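Local coordinates for protein linoleate 11-lipoxygenase (Gaeumannomyces graminis, PDB 5FX8) that uses a catalytic manganese ion to oxygenate linoleic and alpha-linolenic acids to their 11S- and 13R-hydroperoxides, at residues S170-V175 with L283-M288; N116-D121 with N139-E144. All blocks are in the same frame, centred on the assembly; numbering follows the deposited sequence.

Contact 1: S170-V175 with L283-M288; sequences SSNPYV and LFYSQM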
loop_
_atom_site.group_PDB
_atom_site.type_symbol
_atom_site.label_atom_id
_atom_site.label_comp_id
_atom_site.label_asym_id
_atom_site.label_seq_id
_atom_site.Cartn_x
_atom_site.Cartn_y
_atom_site.Cartn_z
ATOM N N SER A 170 -4.096 -8.429 15.534
ATOM C CA SER A 170 -3.960 -8.713 14.113
ATOM C C SER A 170 -3.945 -7.441 13.271
ATOM O O SER A 170 -2.880 -6.998 12.852
ATOM C CB SER A 170 -5.077 -9.642 13.662
ATOM O OG SER A 170 -6.325 -9.110 13.990
ATOM N N SER A 171 -5.117 -6.848 13.027
ATOM C CA SER A 171 -5.218 -5.646 12.198
ATOM C C SER A 171 -4.306 -4.526 12.670
ATOM O O SER A 171 -3.656 -3.873 11.859
ATOM C CB SER A 171 -6.639 -5.149 12.206
ATOM O OG SER A 171 -7.444 -6.197 11.812
ATOM N N ASN A 172 -4.336 -4.209 13.963
ATOM C CA ASN A 172 -3.464 -3.194 14.546
ATOM C C ASN A 172 -2.904 -3.785 15.816
ATOM O O ASN A 172 -3.482 -3.625 16.893
ATOM C CB ASN A 172 -4.178 -1.884 14.856
ATOM C CG ASN A 172 -3.274 -0.907 15.619
ATOM O OD1 ASN A 172 -2.071 -1.160 15.784
ATOM N ND2 ASN A 172 -3.840 0.212 16.072
ATOM N N PRO A 173 -1.759 -4.445 15.733
ATOM C CA PRO A 173 -1.187 -5.131 16.895
ATOM C C PRO A 173 -0.134 -4.333 17.640
ATOM O O PRO A 173 0.541 -4.880 18.513
ATOM C CB PRO A 173 -0.546 -6.354 16.237
ATOM C CG PRO A 173 -0.059 -5.788 14.935
ATOM C CD PRO A 173 -1.136 -4.865 14.473
ATOM N N TYR A 174 0.040 -3.079 17.292
ATOM C CA TYR A 174 1.146 -2.300 17.781
ATOM C C TYR A 174 0.789 -1.431 18.972
ATOM O O TYR A 174 1.640 -0.660 19.410
ATOM C CB TYR A 174 1.682 -1.457 16.647
ATOM C CG TYR A 174 2.453 -2.256 15.664
ATOM C CD1 TYR A 174 3.662 -2.823 16.019
ATOM C CD2 TYR A 174 1.995 -2.449 14.385
ATOM C CE1 TYR A 174 4.358 -3.517 15.159
ATOM C CE2 TYR A 174 2.714 -3.157 13.507
ATOM C CZ TYR A 174 3.894 -3.676 13.914
ATOM O OH TYR A 174 4.642 -4.395 13.064
ATOM N N VAL A 175 -0.425 -1.539 19.522
ATOM C CA VAL A 175 -0.839 -0.622 20.578
ATOM C C VAL A 175 -1.101 -1.404 21.860
ATOM O O VAL A 175 -0.793 -0.930 22.952
ATOM C CB VAL A 175 -2.048 0.263 20.152
ATOM C CG1 VAL A 175 -3.299 -0.490 19.902
ATOM C CG2 VAL A 175 -2.346 1.303 21.185
ATOM N N LEU A 283 -8.036 3.745 14.433
ATOM C CA LEU A 283 -7.697 4.084 13.055
ATOM C C LEU A 283 -6.801 5.316 12.999
ATOM O O LEU A 283 -5.797 5.342 12.270
ATOM C CB LEU A 283 -8.969 4.298 12.237
ATOM C CG LEU A 283 -8.770 4.409 10.717
ATOM C CD1 LEU A 283 -7.891 3.298 10.096
ATOM C CD2 LEU A 283 -10.116 4.438 10.036
ATOM N N PHE A 284 -7.150 6.352 13.758
ATOM C CA PHE A 284 -6.264 7.500 13.825
ATOM C C PHE A 284 -4.868 7.074 14.242
ATOM O O PHE A 284 -3.871 7.520 13.659
ATOM C CB PHE A 284 -6.835 8.510 14.802
ATOM C CG PHE A 284 -5.942 9.671 15.075
ATOM C CD1 PHE A 284 -5.020 9.632 16.112
ATOM C CD2 PHE A 284 -6.059 10.822 14.331
ATOM C CE1 PHE A 284 -4.227 10.702 16.362
ATOM C CE2 PHE A 284 -5.277 11.889 14.583
ATOM C CZ PHE A 284 -4.359 11.844 15.592
ATOM N N TYR A 285 -4.784 6.207 15.260
ATOM C CA TYR A 285 -3.486 5.792 15.775
ATOM C C TYR A 285 -2.671 5.083 14.707
ATOM O O TYR A 285 -1.498 5.386 14.504
ATOM C CB TYR A 285 -3.651 4.880 16.987
ATOM C CG TYR A 285 -2.337 4.299 17.479
ATOM C CD1 TYR A 285 -1.841 3.107 16.962
ATOM C CD2 TYR A 285 -1.593 4.942 18.452
ATOM C CE1 TYR A 285 -0.652 2.594 17.388
ATOM C CE2 TYR A 285 -0.412 4.426 18.893
ATOM C CZ TYR A 285 0.053 3.252 18.355
ATOM O OH TYR A 285 1.237 2.719 18.788
ATOM N N SER A 286 -3.265 4.096 14.047
ATOM C CA SER A 286 -2.493 3.263 13.145
ATOM C C SER A 286 -2.017 4.087 11.968
ATOM O O SER A 286 -0.849 4.000 11.547
ATOM C CB SER A 286 -3.333 2.078 12.690
ATOM O OG SER A 286 -4.231 2.442 11.672
ATOM N N GLN A 287 -2.897 4.943 11.462
ATOM C CA GLN A 287 -2.496 5.747 10.327
ATOM C C GLN A 287 -1.400 6.724 10.705
ATOM O O GLN A 287 -0.547 7.046 9.881
ATOM C CB GLN A 287 -3.703 6.456 9.721
ATOM C CG GLN A 287 -4.666 5.487 9.054
ATOM C CD GLN A 287 -3.956 4.285 8.409
ATOM O OE1 GLN A 287 -3.255 4.433 7.419
ATOM N NE2 GLN A 287 -4.139 3.095 8.989
ATOM N N MET A 288 -1.371 7.193 11.941
ATOM C CA MET A 288 -0.410 8.258 12.169
ATOM C C MET A 288 0.849 7.761 12.840
ATOM O O MET A 288 1.919 8.350 12.683
ATOM C CB MET A 288 -1.071 9.375 12.961
ATOM C CG MET A 288 -2.074 10.135 12.131
ATOM S SD MET A 288 -1.354 10.668 10.575
ATOM C CE MET A 288 -2.208 9.700 9.429
#

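Contact 2: N116-D121 with N139-E144; sequences NETFAD and NGHWKE. With NAG (2-acetamido-2-deoxy-beta-D-glucopyranose), chain K; NAG (2-acetamido-2-deoxy-beta-D-glucopyranose), chain N.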
loop_
_atom_site.group_PDB
_atom_site.type_symbol
_atom_site.label_atom_id
_atom_site.label_comp_id
_atom_site.label_asym_id
_atom_site.label_seq_id
_atom_site.Cartn_x
_atom_site.Cartn_y
_atom_site.Cartn_z
ATOM N N ASN A 116 -17.601 5.831 -7.970
ATOM C CA ASN A 116 -18.748 6.422 -8.619
ATOM C C ASN A 116 -19.806 5.368 -8.870
ATOM O O ASN A 116 -21.000 5.617 -8.671
ATOM C CB ASN A 116 -18.303 7.107 -9.910
ATOM C CG ASN A 116 -17.924 8.551 -9.702
ATOM O OD1 ASN A 116 -18.630 9.429 -10.144
ATOM N ND2 ASN A 116 -16.817 8.803 -9.029
ATOM N N GLU A 117 -19.384 4.165 -9.260
ATOM C CA GLU A 117 -20.347 3.090 -9.459
ATOM C C GLU A 117 -20.998 2.698 -8.142
ATOM O O GLU A 117 -22.225 2.553 -8.056
ATOM C CB GLU A 117 -19.679 1.888 -10.111
ATOM C CG GLU A 117 -19.184 2.113 -11.555
ATOM C CD GLU A 117 -18.150 1.051 -12.005
ATOM O OE1 GLU A 117 -17.898 0.104 -11.232
ATOM O OE2 GLU A 117 -17.565 1.166 -13.110
ATOM N N THR A 118 -20.187 2.536 -7.101
ATOM C CA THR A 118 -20.719 2.174 -5.797
ATOM C C THR A 118 -21.785 3.162 -5.349
ATOM O O THR A 118 -22.849 2.767 -4.857
ATOM C CB THR A 118 -19.579 2.122 -4.781
ATOM O OG1 THR A 118 -18.574 1.209 -5.234
ATOM C CG2 THR A 118 -20.090 1.694 -3.435
ATOM N N PHE A 119 -21.506 4.458 -5.498
ATOM C CA PHE A 119 -22.457 5.463 -5.037
ATOM C C PHE A 119 -23.732 5.429 -5.864
ATOM O O PHE A 119 -24.831 5.617 -5.329
ATOM C CB PHE A 119 -21.822 6.851 -5.088
ATOM C CG PHE A 119 -22.655 7.937 -4.453
ATOM C CD1 PHE A 119 -23.013 7.874 -3.115
ATOM C CD2 PHE A 119 -23.047 9.049 -5.191
ATOM C CE1 PHE A 119 -23.750 8.886 -2.538
ATOM C CE2 PHE A 119 -23.773 10.050 -4.612
ATOM C CZ PHE A 119 -24.125 9.967 -3.283
ATOM N N ALA A 120 -23.609 5.203 -7.170
ATOM C CA ALA A 120 -24.814 5.088 -7.970
ATOM C C ALA A 120 -25.674 3.932 -7.482
ATOM O O ALA A 120 -26.891 4.070 -7.349
ATOM C CB ALA A 120 -24.450 4.933 -9.442
ATOM N N ASP A 121 -25.050 2.805 -7.148
ATOM C CA ASP A 121 -25.798 1.659 -6.646
ATOM C C ASP A 121 -26.480 1.959 -5.311
ATOM O O ASP A 121 -27.683 1.719 -5.144
ATOM C CB ASP A 121 -24.855 0.473 -6.523
ATOM C CG ASP A 121 -25.554 -0.775 -6.074
ATOM O OD1 ASP A 121 -26.217 -1.413 -6.915
ATOM O OD2 ASP A 121 -25.435 -1.128 -4.883
ATOM N N ASN A 139 -20.514 -5.156 -1.276
ATOM C CA ASN A 139 -20.892 -6.346 -2.022
ATOM C C ASN A 139 -20.875 -6.065 -3.507
ATOM O O ASN A 139 -21.660 -5.255 -3.996
ATOM C CB ASN A 139 -22.269 -6.815 -1.593
ATOM C CG ASN A 139 -22.269 -7.312 -0.181
ATOM O OD1 ASN A 139 -21.212 -7.608 0.376
ATOM N ND2 ASN A 139 -23.447 -7.401 0.418
ATOM N N GLY A 140 -19.993 -6.743 -4.226
ATOM C CA GLY A 140 -19.962 -6.639 -5.663
ATOM C C GLY A 140 -19.167 -5.479 -6.194
ATOM O O GLY A 140 -19.106 -5.298 -7.411
ATOM N N HIS A 141 -18.553 -4.689 -5.332
ATOM C CA HIS A 141 -17.873 -3.488 -5.756
ATOM C C HIS A 141 -16.395 -3.602 -5.452
ATOM O O HIS A 141 -15.940 -4.525 -4.771
ATOM C CB HIS A 141 -18.457 -2.250 -5.076
ATOM C CG HIS A 141 -19.876 -1.970 -5.452
ATOM N ND1 HIS A 141 -20.237 -1.497 -6.693
ATOM C CD2 HIS A 141 -21.025 -2.096 -4.750
ATOM C CE1 HIS A 141 -21.546 -1.348 -6.740
ATOM N NE2 HIS A 141 -22.048 -1.702 -5.573
ATOM N N TRP A 142 -15.655 -2.637 -5.992
ATOM C CA TRP A 142 -14.227 -2.517 -5.754
ATOM C C TRP A 142 -13.465 -3.740 -6.236
ATOM O O TRP A 142 -12.414 -4.068 -5.700
ATOM C CB TRP A 142 -13.938 -2.275 -4.282
ATOM C CG TRP A 142 -14.820 -1.283 -3.659
ATOM C CD1 TRP A 142 -15.886 -1.527 -2.865
ATOM C CD2 TRP A 142 -14.696 0.131 -3.744
ATOM N NE1 TRP A 142 -16.454 -0.347 -2.449
ATOM C CE2 TRP A 142 -15.737 0.688 -2.978
ATOM C CE3 TRP A 142 -13.810 0.985 -4.399
ATOM C CZ2 TRP A 142 -15.919 2.049 -2.859
ATOM C CZ3 TRP A 142 -13.992 2.334 -4.274
ATOM C CH2 TRP A 142 -15.037 2.855 -3.510
ATOM N N LYS A 143 -13.994 -4.409 -7.258
ATOM C CA LYS A 143 -13.367 -5.609 -7.788
ATOM C C LYS A 143 -12.014 -5.337 -8.421
ATOM O O LYS A 143 -11.178 -6.243 -8.469
ATOM C CB LYS A 143 -14.268 -6.257 -8.815
ATOM C CG LYS A 143 -15.385 -7.031 -8.210
ATOM C CD LYS A 143 -16.441 -7.312 -9.263
ATOM C CE LYS A 143 -17.222 -8.585 -8.971
ATOM N NZ LYS A 143 -18.255 -8.782 -10.032
ATOM N N GLU A 144 -11.786 -4.142 -8.959
ATOM C CA GLU A 144 -10.484 -3.861 -9.546
ATOM C C GLU A 144 -9.550 -3.148 -8.572
ATOM O O GLU A 144 -8.346 -3.412 -8.568
ATOM C CB GLU A 144 -10.649 -3.044 -10.825
ATOM C CG GLU A 144 -11.331 -3.767 -11.990
ATOM C CD GLU A 144 -11.821 -2.803 -13.084
ATOM O OE1 GLU A 144 -12.776 -2.027 -12.847
ATOM O OE2 GLU A 144 -11.251 -2.814 -14.191
HETATM C C1 NAG K . -16.396 10.156 -8.803
HETATM C C2 NAG K . -16.272 10.382 -7.320
HETATM C C3 NAG K . -15.809 11.803 -7.044
HETATM C C4 NAG K . -14.513 12.066 -7.784
HETATM C C5 NAG K . -14.735 11.796 -9.254
HETATM C C6 NAG K . -13.488 11.935 -10.074
HETATM C C7 NAG K . -17.677 9.459 -5.536
HETATM C C8 NAG K . -19.073 9.257 -5.055
HETATM N N2 NAG K . -17.547 10.120 -6.684
HETATM O O3 NAG K . -15.558 11.967 -5.661
HETATM O O4 NAG K . -14.094 13.406 -7.578
HETATM O O5 NAG K . -15.180 10.448 -9.427
HETATM O O6 NAG K . -13.782 11.572 -11.413
HETATM O O7 NAG K . -16.717 9.063 -4.909
HETATM C C1 NAG N . -14.450 -0.298 -17.358
HETATM C C2 NAG N . -14.339 -1.835 -17.264
HETATM C C3 NAG N . -12.902 -2.260 -16.948
HETATM C C4 NAG N . -11.928 -1.627 -17.931
HETATM C C5 NAG N . -12.091 -0.114 -17.874
HETATM C C6 NAG N . -11.227 0.640 -18.853
HETATM C C7 NAG N . -16.381 -3.049 -16.572
HETATM C C8 NAG N . -17.191 -3.531 -15.405
HETATM N N2 NAG N . -15.261 -2.376 -16.272
HETATM O O3 NAG N . -12.825 -3.676 -17.038
HETATM O O4 NAG N . -10.587 -2.001 -17.638
HETATM O O5 NAG N . -13.439 0.212 -18.224
HETATM O O6 NAG N . -11.863 1.867 -19.192
HETATM O O7 NAG N . -16.731 -3.255 -17.727
#

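Contact 1: S170-V175 with L283-M288
N172, Y174 and V175 meet Y285 and S286 in a loop-to-helix contact near the centre of the chain. The loop runs from helix 161-166 to strand 177-178, and its partner is the long helix 268-305. Y285 carries most of the contact. V175 lies over one face of its phenol ring. V175 CB is 4.3 Å from the centroid of the Y285 ring and 26° off the ring normal, a CH-pi contact. The Y285 side chain reaches the loop because its CG is anti to the backbone N (chi1 174°). Its hydroxyl ends near the loop backbone, with Y285 OH 3.5 Å from Y174 O. The N172 amide approaches the same ring obliquely, its plane only 18° from the ring plane. N172 ND2 comes to 3.6 Å from Y285 CD1 and 3.9 Å from S286 CB.

Both ends of that amide are held. N172 OD1 accepts from Y174 N at 3.2 Å, which makes an Asx turn in the loop. ND2 donates to D282, one turn of helix before S286. The two bonds should fix the rotation of the amide. Helix 268-305 also supplies the manganese ligands H290 and H294, as expected of the metal-bearing core of a lipoxygenase. S286 lies one turn before H290. S286 OG accepts a weak hydrogen bond from Q287 NE2 at 2.8 Å. Q287 also bonds to M481 and weakly to the ligand N482. The Y174 ring turns away from Y285 and meets F293 and F397 edge-to-face.

Contact 2: N116-D121 with N139-E144
T118 and H141 form the tight part of this contact, where the end of helix 86-124 meets the loop that follows it. The imidazole of H141 lies against the helix backbone. T118 CA sits over one ring face, 3.9 Å from the centroid of the H141 ring and 19° off its normal, a CH-pi contact. T118 fills the angle between two rings. Its OG1 is 3.4 Å from H141 CG and 3.7 Å from W142 CZ2, and it stands above the indole plane near the rim. The T118 hydroxyl lies beside its own backbone N (chi1 -56°), and it is hydrogen-bonded to E114 O one turn back. W142 is buried, its NE1 hydrogen-bonded to L137 O.

The side toward D121 and E117 is looser and more exposed. D121 comes to the edge of the imidazole, with its carboxylate plane turned 60° from the ring. D121 OD2 is 3.5 Å from H141 NE2, and it has a long, weak ion pair with R125. E117 barely touches the loop: the backbone E117 O is 4.2 Å from H141 CE1.

The side chains of N116 and F119 point away from the loop, where a sugar and the second subunit meet the helix. N116 is N-glycosylated, its ND2 bonded to C1 of the chain K sugar. C8 of that sugar rests 3.7 Å from F119 CB. N116 OD1 is hydrogen-bonded to T108 of the second subunit. C3 of the chain N sugar is 3.3 Å from E144 OE2. Residues 116-121 and 139-144 meet mainly through van der Waals and CH-pi contacts. E144 N also hydrogen-bonds to E114 of the helix. The nearby D121 carboxylate, and more distantly that of E117, could favour a protonated H141, though R125 competes weakly for D121.

How the contacts relate
The two contacts lie in series along the chain, and contact 2 closes before contact 1 opens. Their centres are 27 Å apart. The nearest atoms are about 14 Å apart, without touching. Each joins a helix to an irregular segment, but in different settings. The centre of contact 1 is about 7 Å from the centre of the chain. There the side chain of S286 is about 10 Å from the manganese ion and about 7 Å from that of its ligand N482. The centre of contact 2 is about 27 Å from the chain centre, away from the metal site, beside a glycan and the second subunit. All four segments belong to the lipoxygenase family region.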